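Local coordinates for protein tripeptidase (Staphylococcus aureus subsp. aureus, PDB 3RZA) that probably removes the N-terminal residue from tripeptides, as a metal-dependent peptidase of the M20 family that carries zinc and calcium ions, at residues D64-H69 against A74-C79. Numbering follows the deposited sequence.
With CA (calcium ion), chain E.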
loop_
_atom_site.group_PDB
_atom_site.type_symbol
_atom_site.label_atom_id
_atom_site.label_comp_id
_atom_site.label_asym_id
_atom_site.label_seq_id
_atom_site.Cartn_x
_atom_site.Cartn_y
_atom_site.Cartn_z
ATOM N N ASP A 64 7.996 24.732 -30.925
ATOM C CA ASP A 64 6.692 24.102 -31.208
ATOM C C ASP A 64 5.665 24.583 -30.141
ATOM O O ASP A 64 5.843 25.673 -29.573
ATOM C CB ASP A 64 6.859 22.564 -31.321
ATOM C CG ASP A 64 7.272 21.898 -30.023
ATOM O OD1 ASP A 64 7.245 22.512 -28.936
ATOM O OD2 ASP A 64 7.657 20.738 -30.106
ATOM N N GLU A 65 4.632 23.787 -29.862
ATOM C CA GLU A 65 3.606 24.140 -28.875
ATOM C C GLU A 65 3.444 23.065 -27.787
ATOM O O GLU A 65 2.331 22.829 -27.289
ATOM C CB GLU A 65 2.274 24.403 -29.591
ATOM C CG GLU A 65 2.353 25.487 -30.676
ATOM C CD GLU A 65 0.976 25.887 -31.250
ATOM O OE1 GLU A 65 -0.063 25.446 -30.717
ATOM O OE2 GLU A 65 0.943 26.656 -32.245
ATOM N N ALA A 66 4.566 22.467 -27.382
ATOM C CA ALA A 66 4.587 21.458 -26.309
ATOM C C ALA A 66 4.130 22.006 -24.948
ATOM O O ALA A 66 3.540 21.276 -24.180
ATOM C CB ALA A 66 5.973 20.858 -26.184
ATOM N N ALA A 67 4.384 23.291 -24.674
ATOM C CA ALA A 67 3.966 23.933 -23.404
ATOM C C ALA A 67 2.461 23.826 -23.087
ATOM O O ALA A 67 2.086 23.850 -21.915
ATOM C CB ALA A 67 4.429 25.434 -23.354
ATOM N N LYS A 68 1.616 23.704 -24.118
ATOM C CA LYS A 68 0.164 23.447 -23.943
ATOM C C LYS A 68 -0.185 22.144 -23.201
ATOM O O LYS A 68 -1.255 22.050 -22.609
ATOM C CB LYS A 68 -0.549 23.424 -25.309
ATOM C CG LYS A 68 -0.665 24.795 -25.994
ATOM C CD LYS A 68 -1.500 24.707 -27.273
ATOM C CE LYS A 68 -3.008 24.685 -26.990
ATOM N NZ LYS A 68 -3.820 24.453 -28.233
ATOM N N HIS A 69 0.692 21.145 -23.287
ATOM C CA HIS A 69 0.530 19.910 -22.560
ATOM C C HIS A 69 0.647 20.213 -21.058
ATOM O O HIS A 69 1.592 20.873 -20.651
ATOM C CB HIS A 69 1.603 18.897 -22.985
ATOM C CG HIS A 69 1.334 17.503 -22.523
ATOM N ND1 HIS A 69 1.474 17.116 -21.207
ATOM C CD2 HIS A 69 0.907 16.406 -23.197
ATOM C CE1 HIS A 69 1.137 15.844 -21.089
ATOM N NE2 HIS A 69 0.806 15.387 -22.284
ATOM N N ALA A 74 7.324 24.148 -20.873
ATOM C CA ALA A 74 7.877 24.934 -21.972
ATOM C C ALA A 74 7.804 24.166 -23.284
ATOM O O ALA A 74 7.582 22.948 -23.303
ATOM C CB ALA A 74 9.349 25.376 -21.668
ATOM N N ASN A 75 7.973 24.904 -24.378
ATOM C CA ASN A 75 8.027 24.324 -25.721
ATOM C C ASN A 75 9.370 23.674 -25.952
ATOM O O ASN A 75 10.381 24.109 -25.388
ATOM C CB ASN A 75 7.808 25.408 -26.798
ATOM C CG ASN A 75 6.501 26.143 -26.632
ATOM O OD1 ASN A 75 5.468 25.535 -26.360
ATOM N ND2 ASN A 75 6.532 27.462 -26.815
ATOM N N ASN A 76 9.398 22.682 -26.840
ATOM C CA ASN A 76 10.667 22.161 -27.368
ATOM C C ASN A 76 11.298 23.229 -28.259
ATOM O O ASN A 76 10.587 24.068 -28.790
ATOM C CB ASN A 76 10.474 20.893 -28.201
ATOM C CG ASN A 76 9.738 19.794 -27.462
ATOM O OD1 ASN A 76 10.199 19.296 -26.443
ATOM N ND2 ASN A 76 8.605 19.379 -28.008
ATOM N N LEU A 77 12.625 23.194 -28.395
ATOM C CA LEU A 77 13.377 24.099 -29.291
ATOM C C LEU A 77 13.974 23.262 -30.417
ATOM O O LEU A 77 14.549 22.213 -30.146
ATOM C CB LEU A 77 14.504 24.781 -28.528
ATOM C CG LEU A 77 14.134 25.623 -27.313
ATOM C CD1 LEU A 77 15.359 26.031 -26.514
ATOM C CD2 LEU A 77 13.343 26.850 -27.754
ATOM N N VAL A 78 13.779 23.689 -31.664
ATOM C CA VAL A 78 14.453 23.120 -32.832
ATOM C C VAL A 78 15.330 24.240 -33.436
ATOM O O VAL A 78 14.803 25.222 -33.944
ATOM C CB VAL A 78 13.429 22.591 -33.875
ATOM C CG1 VAL A 78 14.146 22.017 -35.118
ATOM C CG2 VAL A 78 12.503 21.529 -33.237
ATOM N N CYS A 79 16.651 24.081 -33.328
ATOM C CA CYS A 79 17.630 25.127 -33.687
ATOM C C CYS A 79 18.430 24.647 -34.874
ATOM O O CYS A 79 19.083 23.617 -34.785
ATOM C CB CYS A 79 18.561 25.438 -32.516
ATOM S SG CYS A 79 17.756 25.422 -30.914
HETATM CA CA CA E . 1.934 23.431 -19.606
HETATM O O HOH W 1 -0.657 23.712 -19.711
HETATM O O HOH W 2 1.863 22.616 -17.442
HETATM O O HOH W 3 2.452 25.922 -19.422
#
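Asp64 and Asn76 clasp each other across the base of the loop that joins the antiparallel strands 60-63 and 77-81, where an Asx turn, Ala66 N to Asp64 OD1, leads into the short 3-10 segment 66-68. Both carboxylate oxygens are used. OD2 of Asp64 takes a nearly straight bond (172°) from ND2 of Asn76 at 2.7 Å, through its syn lone pair and in the amide plane of the asparagine. OD1 of Asp64 is gripped from opposite faces of the carboxylate, by Ala66 N at 3.1 Å, which closes the turn, and by Asn76 N at 3.0 Å. With chi1 at 66°, the Asp64 carboxylate lies between its own backbone N and carbonyl carbon, within range of all three donors. Asp64 N itself makes a weak bond to Asn76 O at 3.4 Å. The amide of Asn76 is also tied down by Gly168 O, through ND2, and by Val160 N, through OD1. One residue earlier, the Asn75 amide joins the end of strand 60-63 to the 3-10 segment: ND2 donates to Glu63 OE1, while OD1 receives Ala67 N at 3.0 Å. That second bond probably helps to place Ala67, whose carbonyl binds calcium alongside those of His69 and Leu72 and three waters, Ala67 O standing 2.4 Å from the ion.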